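Long-range contacts in exodeoxyribonuclease (Neisseria meningitidis, PDB 2JC5), which probably cleaves the DNA backbone at abasic sites as a metal-dependent AP endonuclease of the DNA repair AP/ExoA family: residues 148-153 against 220-225; 3-8 against 249-254; 32-37 against 68-73. All coordinates share one frame; numbering follows the deposited sequence.

Contact 1: residues 148-153 against 220-225; sequences GDWNIA and IDYQMV. With BCN (bicine), chain C.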
loop_
_atom_site.group_PDB
_atom_site.type_symbol
_atom_site.label_atom_id
_atom_site.label_comp_id
_atom_site.label_asym_id
_atom_site.label_seq_id
_atom_site.Cartn_x
_atom_site.Cartn_y
_atom_site.Cartn_z
ATOM N N GLY A 148 0.047 1.649 -0.312
ATOM C CA GLY A 148 0.361 0.435 0.387
ATOM C C GLY A 148 -0.514 0.136 1.560
ATOM O O GLY A 148 -1.617 0.660 1.686
ATOM N N ASP A 149 0.013 -0.745 2.396
ATOM C CA ASP A 149 -0.664 -1.212 3.581
ATOM C C ASP A 149 -0.043 -0.458 4.738
ATOM O O ASP A 149 1.119 -0.676 5.076
ATOM C CB ASP A 149 -0.457 -2.709 3.718
ATOM C CG ASP A 149 -1.048 -3.295 4.977
ATOM O OD1 ASP A 149 -1.629 -2.561 5.804
ATOM O OD2 ASP A 149 -0.935 -4.538 5.148
ATOM N N TRP A 150 -0.803 0.496 5.261
ATOM C CA TRP A 150 -0.336 1.392 6.309
ATOM C C TRP A 150 -0.670 0.854 7.686
ATOM O O TRP A 150 -0.221 1.419 8.679
ATOM C CB TRP A 150 -0.926 2.794 6.132
ATOM C CG TRP A 150 -0.446 3.517 4.896
ATOM C CD1 TRP A 150 -0.584 3.113 3.600
ATOM C CD2 TRP A 150 0.231 4.774 4.848
ATOM N NE1 TRP A 150 -0.024 4.038 2.749
ATOM C CE2 TRP A 150 0.462 5.080 3.491
ATOM C CE3 TRP A 150 0.647 5.690 5.820
ATOM C CZ2 TRP A 150 1.113 6.239 3.092
ATOM C CZ3 TRP A 150 1.271 6.852 5.409
ATOM C CH2 TRP A 150 1.505 7.103 4.069
ATOM N N ASN A 151 -1.485 -0.197 7.756
ATOM C CA ASN A 151 -1.774 -0.884 9.024
ATOM C C ASN A 151 -2.398 0.034 10.075
ATOM O O ASN A 151 -2.349 -0.247 11.274
ATOM C CB ASN A 151 -0.513 -1.602 9.547
ATOM C CG ASN A 151 -0.404 -3.041 9.081
ATOM O OD1 ASN A 151 0.672 -3.500 8.668
ATOM N ND2 ASN A 151 -1.493 -3.758 9.156
ATOM N N ILE A 152 -3.083 1.082 9.609
ATOM C CA ILE A 152 -3.792 2.008 10.506
ATOM C C ILE A 152 -5.111 2.391 9.833
ATOM O O ILE A 152 -5.102 2.775 8.670
ATOM C CB ILE A 152 -2.999 3.289 10.776
ATOM C CG1 ILE A 152 -1.650 2.981 11.435
ATOM C CG2 ILE A 152 -3.806 4.233 11.660
ATOM C CD1 ILE A 152 -0.690 4.165 11.382
ATOM N N ALA A 153 -6.219 2.251 10.558
ATOM C CA ALA A 153 -7.523 2.799 10.174
ATOM C C ALA A 153 -7.653 4.167 10.845
ATOM O O ALA A 153 -7.371 4.309 12.034
ATOM C CB ALA A 153 -8.660 1.865 10.604
ATOM N N ILE A 220 -7.213 -0.247 5.767
ATOM C CA ILE A 220 -5.822 -0.031 6.168
ATOM C C ILE A 220 -4.869 0.145 4.980
ATOM O O ILE A 220 -3.684 0.404 5.189
ATOM C CB ILE A 220 -5.327 -1.126 7.137
ATOM C CG1 ILE A 220 -5.468 -2.517 6.511
ATOM C CG2 ILE A 220 -6.065 -1.021 8.474
ATOM C CD1 ILE A 220 -4.823 -3.646 7.346
ATOM N N ASP A 221 -5.388 0.008 3.757
ATOM C CA ASP A 221 -4.628 0.227 2.531
ATOM C C ASP A 221 -5.039 1.571 1.971
ATOM O O ASP A 221 -6.223 1.923 2.004
ATOM C CB ASP A 221 -4.912 -0.889 1.539
ATOM C CG ASP A 221 -4.491 -2.251 2.074
ATOM O OD1 ASP A 221 -3.297 -2.617 1.910
ATOM O OD2 ASP A 221 -5.336 -2.969 2.663
ATOM N N TYR A 222 -4.061 2.320 1.487
ATOM C CA TYR A 222 -4.274 3.694 1.031
ATOM C C TYR A 222 -3.510 3.981 -0.241
ATOM O O TYR A 222 -2.484 3.363 -0.521
ATOM C CB TYR A 222 -3.738 4.718 2.038
ATOM C CG TYR A 222 -4.333 4.742 3.405
ATOM C CD1 TYR A 222 -3.981 3.790 4.356
ATOM C CD2 TYR A 222 -5.215 5.741 3.784
ATOM C CE1 TYR A 222 -4.521 3.819 5.612
ATOM C CE2 TYR A 222 -5.742 5.778 5.051
ATOM C CZ TYR A 222 -5.381 4.819 5.970
ATOM O OH TYR A 222 -5.899 4.886 7.249
ATOM N N GLN A 223 -3.978 4.992 -0.959
ATOM C CA GLN A 223 -3.138 5.768 -1.878
ATOM C C GLN A 223 -3.101 7.188 -1.339
ATOM O O GLN A 223 -4.116 7.870 -1.336
ATOM C CB GLN A 223 -3.689 5.693 -3.309
ATOM C CG GLN A 223 -3.613 4.275 -3.880
ATOM C CD GLN A 223 -3.763 4.159 -5.406
ATOM O OE1 GLN A 223 -3.558 5.106 -6.170
ATOM N NE2 GLN A 223 -4.099 2.963 -5.847
ATOM N N MET A 224 -1.950 7.584 -0.799
ATOM C CA MET A 224 -1.746 8.953 -0.323
ATOM C C MET A 224 -1.105 9.754 -1.447
ATOM O O MET A 224 -0.093 9.328 -1.989
ATOM C CB MET A 224 -0.835 9.000 0.904
ATOM C CG MET A 224 -1.431 8.359 2.148
ATOM S SD MET A 224 -2.789 9.361 2.814
ATOM C CE MET A 224 -2.924 8.631 4.448
ATOM N N VAL A 225 -1.689 10.899 -1.796
ATOM C CA VAL A 225 -1.345 11.588 -3.039
ATOM C C VAL A 225 -1.035 13.068 -2.794
ATOM O O VAL A 225 -1.644 13.717 -1.937
ATOM C CB VAL A 225 -2.511 11.422 -4.062
ATOM C CG1 VAL A 225 -2.145 11.962 -5.436
ATOM C CG2 VAL A 225 -2.911 9.944 -4.185
HETATM N N1 BCN C . -3.779 -5.114 12.113
HETATM C C1 BCN C . -2.883 -3.936 12.168
HETATM C C2 BCN C . -1.668 -4.163 13.036
HETATM O O21 BCN C . -0.787 -3.256 13.064
HETATM O O22 BCN C . -1.580 -5.223 13.678
HETATM C C3 BCN C . -3.769 -5.790 10.807
HETATM C C4 BCN C . -2.698 -6.863 10.813
HETATM O O4 BCN C . -2.821 -7.769 11.938
HETATM C C5 BCN C . -5.183 -4.741 12.509
HETATM C C6 BCN C . -5.891 -5.921 13.162
HETATM O O6 BCN C . -5.022 -6.656 14.026
#
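The GDWN turn of the AP/ExoA family, where the chain leaves a sheet strand to enter the active-site loop, pairs here with strand 221-225 and the residue before it. Gly148 and Tyr222 form an antiparallel hydrogen-bonded pair: Tyr222 N reaches Gly148 O at 3.0 Å, and Gly148 N returns a bond to Tyr222 O. Past Asp149, the chain curls round a single acceptor, Ile220 O, which takes Trp150 N at 2.9 Å and, weakly, Asn151 N. CG1 of Ile220 stands between backbone N and carbonyl carbon (chi1 57°), which brings CD1 to 3.7 Å from Asp149 OD1, while CG2 lies against the Ile152 backbone.

The Tyr222 edge meets the face of the indole's five-membered ring in an edge-to-face pair, centroids 4.9 Å apart and planes at 65°, with CD1 of Tyr222 3.5 Å from CD1 of Trp150. Farther along, CG of Met224 packs 3.4 Å from CZ2 of Trp150, its sulfur more distantly above the six-membered ring, a Met-aromatic contact. Buried Trp150 NE1 has no partner in the model. Tyr222 OH donates to Ile152 O at 2.7 Å; the accepting oxygen lies at the ring edge, in the ring plane, though the hydroxyl sits 33° off the carbonyl plane.

On the opposite face, Asp149 OD1, which weakly accepts Asn151 N, stands 4.2 Å from Asp221 OD1. Asn8 ND2 holds Asp149 OD2; Thr203 OG1 and His247 ND1 hold Asp221 OD2. With Asn151 beside bound bicine, these pairs are consistent with the predicted catalytic centre, as in DNase I-like relatives.

Contact 2: residues 3-8 against 249-254; sequences KIISAN and PLVVEY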
loop_
_atom_site.group_PDB
_atom_site.type_symbol
_atom_site.label_atom_id
_atom_site.label_comp_id
_atom_site.label_asym_id
_atom_site.label_seq_id
_atom_site.Cartn_x
_atom_site.Cartn_y
_atom_site.Cartn_z
ATOM N N LYS A 3 -3.950 4.075 -14.323
ATOM C CA LYS A 3 -4.587 3.242 -13.316
ATOM C C LYS A 3 -3.493 2.650 -12.440
ATOM O O LYS A 3 -2.594 1.962 -12.926
ATOM C CB LYS A 3 -5.412 2.151 -14.008
ATOM C CG LYS A 3 -6.149 1.226 -13.084
ATOM C CD LYS A 3 -6.923 0.139 -13.819
ATOM C CE LYS A 3 -8.068 0.714 -14.597
ATOM N NZ LYS A 3 -9.287 -0.099 -14.390
ATOM N N ILE A 4 -3.562 2.965 -11.146
ATOM C CA ILE A 4 -2.603 2.478 -10.168
ATOM C C ILE A 4 -3.325 1.579 -9.176
ATOM O O ILE A 4 -4.362 1.968 -8.657
ATOM C CB ILE A 4 -1.905 3.607 -9.394
ATOM C CG1 ILE A 4 -1.164 4.548 -10.349
ATOM C CG2 ILE A 4 -0.936 3.000 -8.396
ATOM C CD1 ILE A 4 -0.493 5.749 -9.709
ATOM N N ILE A 5 -2.802 0.369 -8.961
ATOM C CA ILE A 5 -3.408 -0.606 -8.058
ATOM C C ILE A 5 -2.458 -0.856 -6.919
ATOM O O ILE A 5 -1.265 -1.052 -7.163
ATOM C CB ILE A 5 -3.737 -1.925 -8.776
ATOM C CG1 ILE A 5 -4.731 -1.627 -9.916
ATOM C CG2 ILE A 5 -4.271 -2.967 -7.788
ATOM C CD1 ILE A 5 -5.322 -2.861 -10.590
ATOM N N SER A 6 -2.981 -0.834 -5.689
ATOM C CA SER A 6 -2.212 -1.197 -4.506
ATOM C C SER A 6 -2.811 -2.479 -3.944
ATOM O O SER A 6 -4.004 -2.535 -3.699
ATOM C CB SER A 6 -2.268 -0.088 -3.465
ATOM O OG SER A 6 -1.386 -0.349 -2.382
ATOM N N ALA A 7 -1.983 -3.494 -3.737
ATOM C CA ALA A 7 -2.478 -4.766 -3.230
ATOM C C ALA A 7 -1.481 -5.410 -2.291
ATOM O O ALA A 7 -0.352 -5.728 -2.679
ATOM C CB ALA A 7 -2.818 -5.715 -4.383
ATOM N N ASN A 8 -1.910 -5.620 -1.057
ATOM C CA ASN A 8 -1.192 -6.519 -0.165
ATOM C C ASN A 8 -1.632 -7.922 -0.519
ATOM O O ASN A 8 -2.818 -8.277 -0.374
ATOM C CB ASN A 8 -1.447 -6.172 1.306
ATOM C CG ASN A 8 -0.803 -7.169 2.253
ATOM O OD1 ASN A 8 -0.747 -8.381 1.956
ATOM N ND2 ASN A 8 -0.317 -6.686 3.392
ATOM N N PRO A 249 -7.532 -5.503 -3.568
ATOM C CA PRO A 249 -6.825 -4.439 -4.288
ATOM C C PRO A 249 -7.564 -3.119 -4.281
ATOM O O PRO A 249 -8.781 -3.088 -4.449
ATOM C CB PRO A 249 -6.722 -4.986 -5.715
ATOM C CG PRO A 249 -6.793 -6.444 -5.542
ATOM C CD PRO A 249 -7.789 -6.656 -4.434
ATOM N N LEU A 250 -6.811 -2.043 -4.082
ATOM C CA LEU A 250 -7.307 -0.679 -4.126
ATOM C C LEU A 250 -6.879 -0.050 -5.439
ATOM O O LEU A 250 -5.696 0.085 -5.706
ATOM C CB LEU A 250 -6.753 0.111 -2.938
ATOM C CG LEU A 250 -7.015 1.613 -2.900
ATOM C CD1 LEU A 250 -8.528 1.923 -2.834
ATOM C CD2 LEU A 250 -6.237 2.235 -1.756
ATOM N N VAL A 251 -7.866 0.284 -6.278
ATOM C CA VAL A 251 -7.610 0.760 -7.624
ATOM C C VAL A 251 -8.014 2.215 -7.733
ATOM O O VAL A 251 -9.139 2.568 -7.388
ATOM C CB VAL A 251 -8.445 -0.054 -8.631
ATOM C CG1 VAL A 251 -8.146 0.401 -10.084
ATOM C CG2 VAL A 251 -8.240 -1.566 -8.435
ATOM N N VAL A 252 -7.124 3.059 -8.242
ATOM C CA VAL A 252 -7.453 4.487 -8.456
ATOM C C VAL A 252 -7.065 4.856 -9.873
ATOM O O VAL A 252 -6.003 4.444 -10.348
ATOM C CB VAL A 252 -6.758 5.423 -7.455
ATOM C CG1 VAL A 252 -7.223 6.877 -7.649
ATOM C CG2 VAL A 252 -7.037 4.970 -6.012
ATOM N N GLU A 253 -7.937 5.623 -10.536
ATOM C CA GLU A 253 -7.705 6.109 -11.890
ATOM C C GLU A 253 -7.456 7.603 -11.848
ATOM O O GLU A 253 -8.269 8.339 -11.292
ATOM C CB GLU A 253 -8.923 5.787 -12.766
ATOM C CG GLU A 253 -9.072 4.302 -12.973
ATOM C CD GLU A 253 -10.285 3.917 -13.771
ATOM O OE1 GLU A 253 -10.400 4.373 -14.930
ATOM O OE2 GLU A 253 -11.104 3.132 -13.240
ATOM N N TYR A 254 -6.339 8.032 -12.442
ATOM C CA TYR A 254 -5.931 9.427 -12.472
ATOM C C TYR A 254 -5.886 9.932 -13.909
ATOM O O TYR A 254 -5.395 9.258 -14.797
ATOM C CB TYR A 254 -4.529 9.580 -11.872
ATOM C CG TYR A 254 -4.410 9.105 -10.439
ATOM C CD1 TYR A 254 -4.084 7.781 -10.155
ATOM C CD2 TYR A 254 -4.581 9.986 -9.376
ATOM C CE1 TYR A 254 -3.976 7.340 -8.846
ATOM C CE2 TYR A 254 -4.468 9.560 -8.074
ATOM C CZ TYR A 254 -4.173 8.240 -7.806
ATOM O OH TYR A 254 -4.068 7.800 -6.509
#
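Strands 3-8 and 250-254, near the two ends of the chain, lie side by side in one sheet of the DNase I-like fold, their directions 166° apart and their axes 4.7 Å at closest approach.

Backbone bonds set the register. Ile4 with Val252 and Ser6 with Leu250 are hydrogen-bonded pairs, each closed by two nearly straight N-H...O bonds; Ile4 N to Val252 O measures 3.0 Å and Leu250 N to Ser6 O 2.9 Å. Lys3 with Glu253 and Ile5 with Val251 are the alternating non-hydrogen-bonded pairs. CA of Ile5 also makes a C-H...O contact with Leu250 O at 3.4 Å.

Apolar contacts divide between the faces. On the face that carries Lys3, the side chains of Ile5 and Val251 lie alongside each other: CG1 of Ile5, anti to its carbonyl carbon (chi1 -60°), sits 3.8 Å from CG2 of Val251, while CG2 of Ile5 meets CB of Pro249. Tyr23 of helix 20-26 covers this side. On the face of Ile4 and Ser6, which packs toward strand 143-147, Ile4 crosses Tyr254 at about a right angle, CD1 approaching ring atom CE1 at 3.9 Å; the phenol OH is bonded to Gln223.

Charge appears at the partly exposed end. Lys3 stretches past Val251, its CG 3.7 Å from CG1 of Val251, then bends at its last two torsions. In the modelled conformer of Glu253, Lys3 NZ lies 3.9 Å from Glu253 OE2, a long and doubtful salt bridge.

Contact 3: residues 32-37 against 68-73; sequences VCVQEL and GVAVYS. With MG (magnesium ion), chain B.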
loop_
_atom_site.group_PDB
_atom_site.type_symbol
_atom_site.label_atom_id
_atom_site.label_comp_id
_atom_site.label_asym_id
_atom_site.label_seq_id
_atom_site.Cartn_x
_atom_site.Cartn_y
_atom_site.Cartn_z
ATOM N N VAL A 32 1.310 -1.457 -10.633
ATOM C CA VAL A 32 0.795 -2.299 -9.554
ATOM C C VAL A 32 1.838 -2.298 -8.442
ATOM O O VAL A 32 2.993 -2.687 -8.659
ATOM C CB VAL A 32 0.485 -3.743 -10.030
ATOM C CG1 VAL A 32 -0.095 -4.595 -8.873
ATOM C CG2 VAL A 32 -0.514 -3.704 -11.173
ATOM N N CYS A 33 1.434 -1.814 -7.275
ATOM C CA CYS A 33 2.266 -1.838 -6.103
ATOM C C CYS A 33 1.778 -2.969 -5.242
ATOM O O CYS A 33 0.595 -2.988 -4.872
ATOM C CB CYS A 33 2.131 -0.532 -5.344
ATOM S SG CYS A 33 2.754 0.854 -6.254
ATOM N N VAL A 34 2.681 -3.896 -4.922
ATOM C CA VAL A 34 2.298 -5.015 -4.071
ATOM C C VAL A 34 3.084 -5.027 -2.780
ATOM O O VAL A 34 4.233 -4.569 -2.705
ATOM C CB VAL A 34 2.374 -6.396 -4.768
ATOM C CG1 VAL A 34 1.501 -6.397 -6.016
ATOM C CG2 VAL A 34 3.823 -6.786 -5.107
ATOM N N GLN A 35 2.421 -5.526 -1.740
ATOM C CA GLN A 35 3.057 -5.680 -0.449
ATOM C C GLN A 35 2.895 -7.095 0.055
ATOM O O GLN A 35 1.937 -7.799 -0.279
ATOM C CB GLN A 35 2.476 -4.725 0.588
ATOM C CG GLN A 35 2.494 -3.271 0.177
ATOM C CD GLN A 35 1.309 -2.906 -0.706
ATOM O OE1 GLN A 35 0.199 -3.385 -0.465
ATOM N NE2 GLN A 35 1.541 -2.079 -1.743
ATOM N N GLU A 36 3.850 -7.470 0.893
ATOM C CA GLU A 36 3.966 -8.795 1.499
ATOM C C GLU A 36 4.166 -9.909 0.473
ATOM O O GLU A 36 3.370 -10.855 0.349
ATOM C CB GLU A 36 2.838 -9.093 2.495
ATOM C CG GLU A 36 3.284 -10.182 3.467
ATOM C CD GLU A 36 2.226 -10.713 4.385
ATOM O OE1 GLU A 36 1.031 -10.566 4.088
ATOM O OE2 GLU A 36 2.605 -11.300 5.420
ATOM N N LEU A 37 5.294 -9.815 -0.222
ATOM C CA LEU A 37 5.717 -10.857 -1.148
ATOM C C LEU A 37 5.845 -12.218 -0.435
ATOM O O LEU A 37 5.559 -13.262 -1.017
ATOM C CB LEU A 37 7.071 -10.532 -1.738
ATOM C CG LEU A 37 7.156 -9.267 -2.603
ATOM C CD1 LEU A 37 8.630 -8.925 -2.971
ATOM C CD2 LEU A 37 6.274 -9.420 -3.827
ATOM N N GLY A 68 8.412 -7.819 2.254
ATOM C CA GLY A 68 8.798 -7.587 0.864
ATOM C C GLY A 68 7.729 -6.785 0.133
ATOM O O GLY A 68 6.525 -6.971 0.336
ATOM N N VAL A 69 8.186 -5.872 -0.711
ATOM C CA VAL A 69 7.314 -5.073 -1.553
ATOM C C VAL A 69 7.882 -4.986 -2.954
ATOM O O VAL A 69 9.083 -5.222 -3.186
ATOM C CB VAL A 69 7.131 -3.626 -0.983
ATOM C CG1 VAL A 69 6.488 -3.629 0.417
ATOM C CG2 VAL A 69 8.454 -2.899 -0.956
ATOM N N ALA A 70 7.006 -4.646 -3.893
ATOM C CA ALA A 70 7.417 -4.456 -5.275
ATOM C C ALA A 70 6.542 -3.426 -5.975
ATOM O O ALA A 70 5.394 -3.188 -5.599
ATOM C CB ALA A 70 7.391 -5.779 -6.055
ATOM N N VAL A 71 7.109 -2.845 -7.028
ATOM C CA VAL A 71 6.381 -1.979 -7.943
ATOM C C VAL A 71 6.557 -2.537 -9.348
ATOM O O VAL A 71 7.697 -2.728 -9.810
ATOM C CB VAL A 71 6.895 -0.541 -7.922
ATOM C CG1 VAL A 71 6.164 0.299 -8.977
ATOM C CG2 VAL A 71 6.710 0.119 -6.546
ATOM N N TYR A 72 5.435 -2.805 -10.017
ATOM C CA TYR A 72 5.429 -3.289 -11.403
ATOM C C TYR A 72 4.846 -2.201 -12.275
ATOM O O TYR A 72 3.861 -1.570 -11.899
ATOM C CB TYR A 72 4.555 -4.516 -11.543
ATOM C CG TYR A 72 4.928 -5.660 -10.639
ATOM C CD1 TYR A 72 6.166 -6.278 -10.731
ATOM C CD2 TYR A 72 4.019 -6.163 -9.723
ATOM C CE1 TYR A 72 6.501 -7.350 -9.888
ATOM C CE2 TYR A 72 4.338 -7.229 -8.896
ATOM C CZ TYR A 72 5.572 -7.826 -8.988
ATOM O OH TYR A 72 5.851 -8.881 -8.133
ATOM N N SER A 73 5.444 -1.970 -13.433
ATOM C CA SER A 73 4.991 -0.887 -14.283
ATOM C C SER A 73 5.135 -1.237 -15.743
ATOM O O SER A 73 6.126 -1.867 -16.133
ATOM C CB SER A 73 5.765 0.401 -13.973
ATOM O OG SER A 73 7.161 0.241 -14.136
HETATM MG MG MG B . -0.637 -10.965 5.291
HETATM O O HOH W 1 0.408 -12.017 6.388
HETATM O O HOH W 2 -2.125 -11.161 6.653
HETATM O O HOH W 3 -0.346 -9.422 6.219
HETATM O O HOH W 4 -1.715 -9.981 4.107
#
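Val34, Ala70 and Tyr72 share one face of the antiparallel pair formed by strands 31-35 and 69-73. In the modelled conformer CG1 of Val34 is anti to the carbonyl carbon (chi1 -57°), which leaves CG2 to touch both Ala70 CB and Tyr72 CE2, each at 3.8 Å. Leu37 CD2 approaches Ala70 CB from the loop end. On the other face, Cys33 SG meets Val71 CG2 at 4.0 Å, and Gln35 CG lies against Val69 CG1; the Gln35 amide turns to Ser107.

Two hydrogen-bonded pairs, Val32 with Tyr72 and Val34 with Ala70, join the backbones; Tyr72 N to Val32 O spans 2.8 Å. Beyond Gln35 the pairing ends on Gly68 O, which accepts Leu37 N at 3.1 Å from above its carbonyl plane, and Glu36 N weakly.

This turn directs Glu36 away from Gly68, its chain extended in the modelled conformer to bring OE1 2.1 Å from the magnesium ion. Four waters and Asn10 complete the ligands. The carboxylate meets the ion directly through OE1 and, in this conformer, its water shell through OE2, which implies that the end of the strand pairing supplies one protein ligand of the site and Asn10 the other.

How the contacts relate
All three contacts are buried, although contact 2 reaches a partly exposed end at Lys3 and Glu253. Contacts 2 and 3 belong to the same sheet, where strands 2-8 and 31-35 are neighbours, joined by bonds such as Ile5 O to Cys33 N. Contact 1 belongs to the other sheet and faces the first through Gln223, whose NE2 bonds to Ile4 O. Regular pairing dominates contacts 2 and 3, whereas contact 1 soon leaves it for a turn and a tryptophan-tyrosine pair. Acidic chemistry gathers where the strands give way to loops: two aspartates in contact 1 and the metal-binding glutamate in contact 3.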